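Local structure of endo-1,4-beta-mannanase (Eisenia fetida, 5Y6T) at residues I223-Q234 / I260-Y268; K291-S299 / A315-W326. The protein is a glycoside hydrolase of family GH5 that, as an endo-1,4-beta-mannanase, probably cleaves internal beta-1,4-mannosidic linkages within mannan chains. One frame throughout, in Å; residues are numbered along the deposited sequence. Where two conformers were deposited one is given.

Contact 1. Residues I223-Q234 / I260-Y268; sequences IVTLGSWSERAQ and IDFYQMHTY
Val224 and Asp261 grip each other twice where strands 223-228 and 262-266 come together as parallel neighbours of the GH5 (beta/alpha)8 barrel, the two strands of a beta-alpha-beta crossover through helix 246-253. Asp261 N gives Val224 O an almost straight bond (2.8 Å, 172° at the hydrogen). In return Asp261 OD2 takes Val224 N on its anti lone pair, while Lys216 forms a salt bridge to the same oxygen. Packing is tight next door: Thr225 CB stands over one face of the Phe262 ring in a CH-pi contact. With chi1 at -174°, Thr225 OG1 swings beside its own carbonyl carbon and donates to Phe262 O (2.7 Å); it also receives a weak bond from Gln264 NE2. Gln264 lays its amide against Gly227 CA, where a side chain would clash, and its OE1 meets His266 NE2 in the imidazole plane (2.7 Å). Ser228 N donates to Gln264 O, and Ser228 O accepts from His266 N. The Gln234 amide accepts Gln264 N at OE1 and donates through NE2 to Leu226 O and Ser228 OG, the latter also bonded to Glu169. Met265 SD packs on Glu231 CB. The looser end holds partly exposed Trp229 and Tyr268, where one water joins Trp229 O to Tyr268 N. Glu231 OE2 bonds Ser277 and Thr267 OG1 bonds Ser278; a second water bridges Glu231 OE1 (2.8 Å) and Thr267 OG1 (2.6 Å).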
loop_
_atom_site.group_PDB
_atom_site.type_symbol
_atom_site.label_atom_id
_atom_site.label_comp_id
_atom_site.label_asym_id
_atom_site.label_seq_id
_atom_site.Cartn_x
_atom_site.Cartn_y
_atom_site.Cartn_z
ATOM N N ILE A 223 -1.934 2.669 -11.449
ATOM C CA ILE A 223 -2.014 3.575 -10.309
ATOM C C ILE A 223 -1.005 3.222 -9.185
ATOM O O ILE A 223 -0.528 2.089 -9.053
ATOM C CB ILE A 223 -3.439 3.680 -9.779
ATOM C CG1 ILE A 223 -3.677 2.539 -8.921
ATOM C CG2 ILE A 223 -4.465 3.784 -10.883
ATOM C CD1 ILE A 223 -3.404 2.917 -7.525
ATOM N N VAL A 224 -0.652 4.220 -8.401
ATOM C CA VAL A 224 0.277 4.071 -7.295
ATOM C C VAL A 224 -0.411 4.646 -6.049
ATOM O O VAL A 224 -1.177 5.618 -6.100
ATOM C CB VAL A 224 1.609 4.760 -7.601
ATOM C CG1 VAL A 224 2.531 4.734 -6.402
ATOM C CG2 VAL A 224 2.226 4.116 -8.852
ATOM N N THR A 225 -0.160 3.991 -4.925
ATOM C CA THR A 225 -0.647 4.486 -3.634
ATOM C C THR A 225 0.565 4.510 -2.652
ATOM O O THR A 225 1.703 4.165 -3.014
ATOM C CB THR A 225 -1.878 3.679 -3.149
ATOM O OG1 THR A 225 -2.426 4.298 -1.941
ATOM C CG2 THR A 225 -1.575 2.152 -2.958
ATOM N N LEU A 226 0.271 4.887 -1.404
ATOM C CA LEU A 226 1.248 5.013 -0.332
ATOM C C LEU A 226 0.440 4.949 0.968
ATOM O O LEU A 226 -0.453 5.758 1.205
ATOM C CB LEU A 226 1.961 6.405 -0.510
ATOM C CG LEU A 226 3.114 6.690 0.467
ATOM C CD1 LEU A 226 2.794 6.807 1.932
ATOM C CD2 LEU A 226 4.251 5.723 0.260
ATOM N N GLY A 227 0.672 3.930 1.787
ATOM C CA GLY A 227 -0.079 3.634 2.974
ATOM C C GLY A 227 0.562 4.282 4.201
ATOM O O GLY A 227 1.554 3.768 4.738
ATOM N N SER A 228 -0.015 5.368 4.727
ATOM C CA SER A 228 0.510 5.962 5.954
ATOM C C SER A 228 -0.043 5.231 7.214
ATOM O O SER A 228 -1.129 4.650 7.183
ATOM C CB SER A 228 0.198 7.491 6.128
ATOM O OG SER A 228 0.997 8.214 5.218
ATOM N N TRP A 229 0.715 5.297 8.291
ATOM C CA TRP A 229 0.354 4.547 9.479
ATOM C C TRP A 229 -0.855 5.104 10.252
ATOM O O TRP A 229 -1.446 4.402 11.055
ATOM C CB TRP A 229 1.564 4.430 10.383
ATOM C CG TRP A 229 1.547 5.264 11.654
ATOM C CD1 TRP A 229 1.469 4.741 12.936
ATOM C CD2 TRP A 229 1.707 6.692 11.803
ATOM N NE1 TRP A 229 1.575 5.768 13.837
ATOM C CE2 TRP A 229 1.746 6.963 13.186
ATOM C CE3 TRP A 229 1.872 7.774 10.918
ATOM C CZ2 TRP A 229 1.871 8.263 13.689
ATOM C CZ3 TRP A 229 1.985 9.051 11.421
ATOM C CH2 TRP A 229 2.002 9.294 12.811
ATOM N N SER A 230 -1.237 6.327 9.958
ATOM C CA SER A 230 -2.416 6.997 10.567
ATOM C C SER A 230 -2.759 8.187 9.630
ATOM O O SER A 230 -2.031 8.452 8.656
ATOM C CB SER A 230 -2.049 7.481 11.962
ATOM O OG SER A 230 -1.245 8.618 11.896
ATOM N N GLU A 231 -3.903 8.826 9.889
ATOM C CA GLU A 231 -4.343 9.976 9.146
ATOM C C GLU A 231 -3.375 11.135 9.305
ATOM O O GLU A 231 -3.450 12.078 8.522
ATOM C CB GLU A 231 -5.751 10.422 9.594
ATOM C CG GLU A 231 -5.799 10.974 11.042
ATOM C CD GLU A 231 -6.017 9.906 12.131
ATOM O OE1 GLU A 231 -5.761 8.701 11.898
ATOM O OE2 GLU A 231 -6.356 10.363 13.266
ATOM N N ARG A 232 -2.517 11.112 10.353
ATOM C CA ARG A 232 -1.727 12.251 10.709
ATOM C C ARG A 232 -0.744 12.704 9.653
ATOM O O ARG A 232 -0.259 13.840 9.707
ATOM C CB ARG A 232 -0.950 11.989 11.997
ATOM C CG ARG A 232 -1.801 11.660 13.219
ATOM C CD ARG A 232 -0.819 11.489 14.366
ATOM N NE ARG A 232 -1.404 10.944 15.591
ATOM C CZ ARG A 232 -1.614 9.659 15.885
ATOM N NH1 ARG A 232 -1.436 8.679 15.011
ATOM N NH2 ARG A 232 -2.102 9.371 17.106
ATOM N N ALA A 233 -0.403 11.820 8.688
ATOM C CA ALA A 233 0.463 12.176 7.595
ATOM C C ALA A 233 -0.183 12.292 6.206
ATOM O O ALA A 233 0.542 12.488 5.204
ATOM C CB ALA A 233 1.596 11.160 7.546
ATOM N N GLN A 234 -1.524 12.213 6.146
ATOM C CA GLN A 234 -2.219 12.269 4.873
ATOM C C GLN A 234 -3.438 13.150 4.890
ATOM O O GLN A 234 -4.397 12.899 4.189
ATOM C CB GLN A 234 -2.523 10.865 4.384
ATOM C CG GLN A 234 -1.333 10.277 3.659
ATOM C CD GLN A 234 -1.566 8.992 2.873
ATOM O OE1 GLN A 234 -2.585 8.844 2.255
ATOM N NE2 GLN A 234 -0.527 8.120 2.800
ATOM N N ILE A 260 1.122 10.160 -6.556
ATOM C CA ILE A 260 0.298 8.985 -6.291
ATOM C C ILE A 260 -1.146 9.233 -6.750
ATOM O O ILE A 260 -1.470 10.384 -7.115
ATOM C CB ILE A 260 0.383 8.534 -4.855
ATOM C CG1 ILE A 260 -0.296 9.494 -3.910
ATOM C CG2 ILE A 260 1.790 8.240 -4.541
ATOM C CD1 ILE A 260 -0.404 9.020 -2.472
ATOM N N ASP A 261 -1.969 8.195 -6.818
ATOM C CA ASP A 261 -3.282 8.295 -7.351
ATOM C C ASP A 261 -4.364 8.220 -6.328
ATOM O O ASP A 261 -5.434 8.813 -6.573
ATOM C CB ASP A 261 -3.516 7.189 -8.374
ATOM C CG ASP A 261 -2.574 7.325 -9.540
ATOM O OD1 ASP A 261 -2.842 8.227 -10.415
ATOM O OD2 ASP A 261 -1.519 6.651 -9.538
ATOM N N PHE A 262 -4.151 7.421 -5.263
ATOM C CA PHE A 262 -5.049 7.441 -4.098
ATOM C C PHE A 262 -4.275 7.412 -2.789
ATOM O O PHE A 262 -3.218 6.769 -2.654
ATOM C CB PHE A 262 -6.195 6.446 -4.155
ATOM C CG PHE A 262 -5.818 4.963 -4.122
ATOM C CD1 PHE A 262 -5.626 4.306 -2.923
ATOM C CD2 PHE A 262 -5.702 4.240 -5.282
ATOM C CE1 PHE A 262 -5.396 2.950 -2.865
ATOM C CE2 PHE A 262 -5.423 2.878 -5.239
ATOM C CZ PHE A 262 -5.249 2.248 -4.032
ATOM N N TYR A 263 -4.766 8.221 -1.881
ATOM C CA TYR A 263 -4.283 8.254 -0.484
ATOM C C TYR A 263 -4.741 6.920 0.211
ATOM O O TYR A 263 -5.647 6.194 -0.258
ATOM C CB TYR A 263 -4.812 9.465 0.262
ATOM C CG TYR A 263 -4.318 10.751 -0.328
ATOM C CD1 TYR A 263 -2.961 11.086 -0.318
ATOM C CD2 TYR A 263 -5.174 11.647 -0.898
ATOM C CE1 TYR A 263 -2.507 12.253 -0.869
ATOM C CE2 TYR A 263 -4.710 12.847 -1.463
ATOM C CZ TYR A 263 -3.346 13.131 -1.458
ATOM O OH TYR A 263 -2.796 14.291 -1.944
ATOM N N GLN A 264 -4.035 6.611 1.291
ATOM C CA GLN A 264 -4.297 5.368 1.993
ATOM C C GLN A 264 -3.911 5.570 3.464
ATOM O O GLN A 264 -2.749 5.778 3.757
ATOM C CB GLN A 264 -3.476 4.242 1.357
ATOM C CG GLN A 264 -3.573 2.933 2.113
ATOM C CD GLN A 264 -2.649 1.829 1.678
ATOM O OE1 GLN A 264 -2.354 0.917 2.482
ATOM N NE2 GLN A 264 -2.124 1.914 0.500
ATOM N N MET A 265 -4.882 5.550 4.350
ATOM C CA MET A 265 -4.651 5.713 5.751
ATOM C C MET A 265 -4.907 4.422 6.457
ATOM O O MET A 265 -5.938 3.808 6.277
ATOM C CB MET A 265 -5.676 6.729 6.293
ATOM C CG MET A 265 -5.447 8.112 5.714
ATOM S SD MET A 265 -6.699 9.156 6.395
ATOM C CE MET A 265 -6.233 10.763 5.830
ATOM N N HIS A 266 -3.957 3.982 7.247
ATOM C CA HIS A 266 -4.153 2.862 8.174
ATOM C C HIS A 266 -4.671 3.375 9.517
ATOM O O HIS A 266 -4.502 4.574 9.836
ATOM C CB HIS A 266 -2.824 2.200 8.429
ATOM C CG HIS A 266 -2.195 1.691 7.169
ATOM N ND1 HIS A 266 -0.883 1.248 7.106
ATOM C CD2 HIS A 266 -2.664 1.661 5.902
ATOM C CE1 HIS A 266 -0.620 0.895 5.867
ATOM N NE2 HIS A 266 -1.679 1.133 5.119
ATOM N N THR A 267 -5.388 2.543 10.265
ATOM C CA THR A 267 -5.836 3.070 11.529
ATOM C C THR A 267 -5.983 1.946 12.521
ATOM O O THR A 267 -6.630 0.908 12.231
ATOM C CB THR A 267 -7.131 3.921 11.433
ATOM O OG1 THR A 267 -7.424 4.563 12.733
ATOM C CG2 THR A 267 -8.348 3.032 10.965
ATOM N N TYR A 268 -5.385 2.164 13.675
ATOM C CA TYR A 268 -5.514 1.265 14.812
ATOM C C TYR A 268 -5.718 2.052 16.075
ATOM O O TYR A 268 -5.248 3.211 16.194
ATOM C CB TYR A 268 -4.239 0.485 14.980
ATOM C CG TYR A 268 -3.956 -0.433 13.788
ATOM C CD1 TYR A 268 -4.549 -1.709 13.709
ATOM C CD2 TYR A 268 -3.111 -0.037 12.753
ATOM C CE1 TYR A 268 -4.192 -2.581 12.702
ATOM C CE2 TYR A 268 -2.799 -0.880 11.694
ATOM C CZ TYR A 268 -3.373 -2.155 11.642
ATOM O OH TYR A 268 -3.036 -3.024 10.637
HETATM O O HOH W 1 -3.270 4.555 13.217
HETATM O O HOH W 2 -5.627 6.347 13.364
#

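Contact 2. Residues K291-S299 / A315-W326; sequences KPNNIGEFS and AYTQGYCGAWSW
Ile295 sets its CD1 over the centre of the Tyr320 ring, a CH-pi contact 3.8 Å from CD1 to the centroid and only 6° off the ring normal. A chi1 of -49° turns CG1 away from the carbonyl carbon and toward the ring, and Ala315 CB meets the same methyl at 4.0 Å. Asn293 O comes to the edge of that ring, and the Tyr320 hydroxyl bonds to Val282 O. With an alanine in place of Tyr320, Ile295 CD1 would probably lose the aromatic surface it rests on and Val282 O its hydroxyl partner. Farther along, the end of the Asn294 side chain stands over one face of the Trp324 indole, its plane steeply tilted from the ring; Trp324 NE1 is tied to Ser65. Phe298 places CE1 against Ala323 CB (3.7 Å) and receives Ser325 CA over one ring face. Backbone bonds join the two segments, with the parallel strand pairing centred on Ile295 and Ala323: Cys321 N to Asn293 O, Ile295 N to Gly322 O, Trp324 N to Ile295 O (3.0 Å) and Trp326 N to Phe298 O. A water bridges Asn293 N and Gly319 O. At the other end Glu297 runs alongside Trp326, its CD 3.5 Å from Trp326 CE3 and its carboxylate 25° from the indole plane. Tyr268 holds OE1; Arg67 and a Tris molecule, probably from the crystallisation liquor, hold OE2. A carboxylate set beside the rim of an indole and fixed at both oxygens, at the C-terminal end of the seventh barrel strand, is consistent with the position of the GH5 nucleophile.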
loop_
_atom_site.group_PDB
_atom_site.type_symbol
_atom_site.label_atom_id
_atom_site.label_comp_id
_atom_site.label_asym_id
_atom_site.label_seq_id
_atom_site.Cartn_x
_atom_site.Cartn_y
_atom_site.Cartn_z
ATOM N N LYS A 291 -7.555 13.351 -3.879
ATOM C CA LYS A 291 -7.517 11.985 -4.430
ATOM C C LYS A 291 -8.456 11.191 -3.546
ATOM O O LYS A 291 -8.689 11.556 -2.378
ATOM C CB LYS A 291 -6.110 11.367 -4.296
ATOM C CG LYS A 291 -5.018 12.252 -4.911
ATOM C CD LYS A 291 -3.640 11.600 -4.720
ATOM C CE LYS A 291 -2.464 12.517 -5.029
ATOM N NZ LYS A 291 -2.457 12.985 -6.415
ATOM N N PRO A 292 -8.979 10.081 -4.076
ATOM C CA PRO A 292 -9.672 9.133 -3.211
ATOM C C PRO A 292 -8.772 8.611 -2.115
ATOM O O PRO A 292 -7.550 8.776 -2.216
ATOM C CB PRO A 292 -10.114 8.009 -4.188
ATOM C CG PRO A 292 -9.579 8.285 -5.494
ATOM C CD PRO A 292 -8.724 9.540 -5.419
ATOM N N ASN A 293 -9.371 7.980 -1.084
ATOM C CA ASN A 293 -8.678 7.501 0.092
ATOM C C ASN A 293 -9.182 6.143 0.458
ATOM O O ASN A 293 -10.378 5.966 0.603
ATOM C CB ASN A 293 -8.982 8.481 1.236
ATOM C CG ASN A 293 -8.140 8.254 2.464
ATOM O OD1 ASN A 293 -7.102 7.580 2.436
ATOM N ND2 ASN A 293 -8.518 8.896 3.528
ATOM N N ASN A 294 -8.258 5.228 0.722
ATOM C CA ASN A 294 -8.477 3.811 1.090
ATOM C C ASN A 294 -8.094 3.588 2.498
ATOM O O ASN A 294 -7.035 3.978 2.884
ATOM C CB ASN A 294 -7.654 2.975 0.153
ATOM C CG ASN A 294 -7.771 1.480 0.416
ATOM O OD1 ASN A 294 -7.779 1.031 1.554
ATOM N ND2 ASN A 294 -7.806 0.708 -0.644
ATOM N N ILE A 295 -8.955 2.948 3.325
ATOM C CA ILE A 295 -8.526 2.601 4.681
ATOM C C ILE A 295 -7.756 1.270 4.497
ATOM O O ILE A 295 -8.359 0.167 4.589
ATOM C CB ILE A 295 -9.695 2.479 5.653
ATOM C CG1 ILE A 295 -10.639 3.701 5.573
ATOM C CG2 ILE A 295 -9.156 2.224 7.065
ATOM C CD1 ILE A 295 -11.775 3.733 6.623
ATOM N N GLY A 296 -6.440 1.398 4.309
ATOM C CA GLY A 296 -5.547 0.316 3.802
ATOM C C GLY A 296 -5.162 -0.739 4.830
ATOM O O GLY A 296 -4.598 -1.771 4.494
ATOM N N GLU A 297 -5.353 -0.422 6.127
ATOM C CA GLU A 297 -5.226 -1.385 7.210
ATOM C C GLU A 297 -6.124 -0.950 8.387
ATOM O O GLU A 297 -6.224 0.229 8.706
ATOM C CB GLU A 297 -3.832 -1.426 7.783
ATOM C CG GLU A 297 -2.685 -1.885 6.880
ATOM C CD GLU A 297 -1.327 -1.981 7.573
ATOM O OE1 GLU A 297 -1.310 -1.990 8.875
ATOM O OE2 GLU A 297 -0.270 -2.050 6.848
ATOM N N PHE A 298 -6.685 -1.950 9.042
ATOM C CA PHE A 298 -7.410 -1.834 10.321
ATOM C C PHE A 298 -7.708 -3.244 10.748
ATOM O O PHE A 298 -7.588 -4.182 9.977
ATOM C CB PHE A 298 -8.737 -1.081 10.167
ATOM C CG PHE A 298 -9.661 -1.672 9.161
ATOM C CD1 PHE A 298 -9.531 -1.446 7.780
ATOM C CD2 PHE A 298 -10.598 -2.600 9.538
ATOM C CE1 PHE A 298 -10.397 -2.033 6.869
ATOM C CE2 PHE A 298 -11.411 -3.224 8.625
ATOM C CZ PHE A 298 -11.306 -2.987 7.295
ATOM N N SER A 299 -8.176 -3.417 11.991
ATOM C CA SER A 299 -8.570 -4.764 12.385
ATOM C C SER A 299 -9.511 -4.613 13.580
ATOM O O SER A 299 -9.557 -3.551 14.226
ATOM C CB SER A 299 -7.368 -5.595 12.757
ATOM O OG SER A 299 -6.744 -5.141 13.928
ATOM N N ALA A 315 -16.290 2.223 6.007
ATOM C CA ALA A 315 -15.455 2.569 4.860
ATOM C C ALA A 315 -16.320 2.746 3.600
ATOM O O ALA A 315 -16.159 3.678 2.826
ATOM C CB ALA A 315 -14.448 1.490 4.626
ATOM N N TYR A 316 -17.252 1.818 3.433
ATOM C CA TYR A 316 -18.117 1.742 2.251
ATOM C C TYR A 316 -19.084 2.913 2.172
ATOM O O TYR A 316 -19.368 3.433 1.085
ATOM C CB TYR A 316 -18.849 0.388 2.162
ATOM C CG TYR A 316 -19.589 0.252 0.863
ATOM C CD1 TYR A 316 -18.907 -0.152 -0.309
ATOM C CD2 TYR A 316 -20.916 0.506 0.792
ATOM C CE1 TYR A 316 -19.556 -0.245 -1.532
ATOM C CE2 TYR A 316 -21.597 0.382 -0.410
ATOM C CZ TYR A 316 -20.907 0.030 -1.584
ATOM O OH TYR A 316 -21.528 -0.079 -2.804
ATOM N N THR A 317 -19.592 3.321 3.324
ATOM C CA THR A 317 -20.687 4.270 3.348
ATOM C C THR A 317 -20.275 5.724 3.624
ATOM O O THR A 317 -21.077 6.608 3.448
ATOM C CB THR A 317 -21.708 3.860 4.418
ATOM O OG1 THR A 317 -21.103 3.832 5.712
ATOM C CG2 THR A 317 -22.318 2.497 4.079
ATOM N N GLN A 318 -19.051 5.934 4.067
ATOM C CA GLN A 318 -18.614 7.281 4.504
ATOM C C GLN A 318 -17.474 7.805 3.626
ATOM O O GLN A 318 -16.662 8.654 4.105
ATOM C CB GLN A 318 -18.189 7.180 5.972
ATOM C CG GLN A 318 -19.380 6.826 6.880
ATOM C CD GLN A 318 -20.443 7.911 6.862
ATOM O OE1 GLN A 318 -20.137 9.053 6.664
ATOM N NE2 GLN A 318 -21.714 7.534 7.098
ATOM N N GLY A 319 -17.425 7.376 2.371
ATOM C CA GLY A 319 -16.629 8.156 1.365
ATOM C C GLY A 319 -15.264 7.598 0.975
ATOM O O GLY A 319 -14.532 8.207 0.181
ATOM N N TYR A 320 -14.937 6.407 1.473
ATOM C CA TYR A 320 -13.633 5.772 1.164
ATOM C C TYR A 320 -13.730 4.900 -0.085
ATOM O O TYR A 320 -14.805 4.472 -0.493
ATOM C CB TYR A 320 -13.101 5.000 2.373
ATOM C CG TYR A 320 -12.919 5.874 3.584
ATOM C CD1 TYR A 320 -13.982 6.159 4.442
ATOM C CD2 TYR A 320 -11.749 6.571 3.796
ATOM C CE1 TYR A 320 -13.862 7.030 5.515
ATOM C CE2 TYR A 320 -11.612 7.423 4.837
ATOM C CZ TYR A 320 -12.656 7.674 5.709
ATOM O OH TYR A 320 -12.477 8.561 6.717
ATOM N N CYS A 321 -12.589 4.652 -0.742
ATOM C CA CYS A 321 -12.550 3.862 -1.932
ATOM C C CYS A 321 -12.069 2.412 -1.716
ATOM O O CYS A 321 -11.916 1.658 -2.650
ATOM C CB CYS A 321 -11.712 4.521 -3.028
ATOM S SG CYS A 321 -9.918 4.559 -2.727
ATOM N N GLY A 322 -11.828 2.056 -0.474
ATOM C CA GLY A 322 -11.458 0.697 -0.146
ATOM C C GLY A 322 -11.266 0.535 1.354
ATOM O O GLY A 322 -11.204 1.510 2.126
ATOM N N ALA A 323 -11.188 -0.758 1.717
ATOM C CA ALA A 323 -10.947 -1.218 3.042
ATOM C C ALA A 323 -10.202 -2.565 2.993
ATOM O O ALA A 323 -10.715 -3.479 2.406
ATOM C CB ALA A 323 -12.282 -1.357 3.735
ATOM N N TRP A 324 -8.975 -2.590 3.528
ATOM C CA TRP A 324 -8.191 -3.789 3.604
ATOM C C TRP A 324 -7.864 -4.111 5.041
ATOM O O TRP A 324 -7.146 -3.390 5.669
ATOM C CB TRP A 324 -6.914 -3.700 2.822
ATOM C CG TRP A 324 -7.125 -3.531 1.328
ATOM C CD1 TRP A 324 -8.039 -4.166 0.548
ATOM C CD2 TRP A 324 -6.361 -2.698 0.453
ATOM N NE1 TRP A 324 -7.901 -3.751 -0.747
ATOM C CE2 TRP A 324 -6.874 -2.845 -0.820
ATOM C CE3 TRP A 324 -5.300 -1.813 0.644
ATOM C CZ2 TRP A 324 -6.336 -2.145 -1.926
ATOM C CZ3 TRP A 324 -4.770 -1.124 -0.424
ATOM C CH2 TRP A 324 -5.264 -1.314 -1.704
ATOM N N SER A 325 -8.418 -5.238 5.531
ATOM C CA SER A 325 -8.161 -5.668 6.905
ATOM C C SER A 325 -6.761 -6.229 7.116
ATOM O O SER A 325 -6.081 -6.637 6.165
ATOM C CB SER A 325 -9.244 -6.665 7.304
ATOM O OG SER A 325 -9.237 -7.809 6.475
ATOM N N TRP A 326 -6.364 -6.303 8.387
ATOM C CA TRP A 326 -5.062 -6.766 8.790
ATOM C C TRP A 326 -5.230 -8.091 9.624
ATOM O O TRP A 326 -5.848 -8.064 10.689
ATOM C CB TRP A 326 -4.325 -5.710 9.638
ATOM C CG TRP A 326 -2.927 -6.122 9.900
ATOM C CD1 TRP A 326 -2.431 -6.732 11.030
ATOM C CD2 TRP A 326 -1.841 -6.039 8.981
ATOM N NE1 TRP A 326 -1.084 -7.061 10.849
ATOM C CE2 TRP A 326 -0.691 -6.599 9.619
ATOM C CE3 TRP A 326 -1.702 -5.506 7.681
ATOM C CZ2 TRP A 326 0.559 -6.694 8.967
ATOM C CZ3 TRP A 326 -0.453 -5.574 7.076
ATOM C CH2 TRP A 326 0.650 -6.159 7.729
HETATM O O HOH W 3 -12.377 7.996 -1.514
#

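How the contacts relate
From the N terminus, six barrel strands are begun or complete by the time contact 1 closes its loop, the excursion from Gln234 to Ile260 that carries helix 246-253. The chain then runs from Tyr268 to Lys291 before contact 2 opens, and contact 2 closes the shorter loop that holds most of helix 308-317. The two loops therefore lie in series, neither nesting nor crossing. Both belong to one sheet, in which strands 262-266 and 293-297 are neighbours, with Tyr263 N 2.9 Å from Pro292 O in a probable hydrogen bond. Together they line up the fifth to eighth barrel strands, and strand 322-325 pairs with strand 20-28 to shut the barrel.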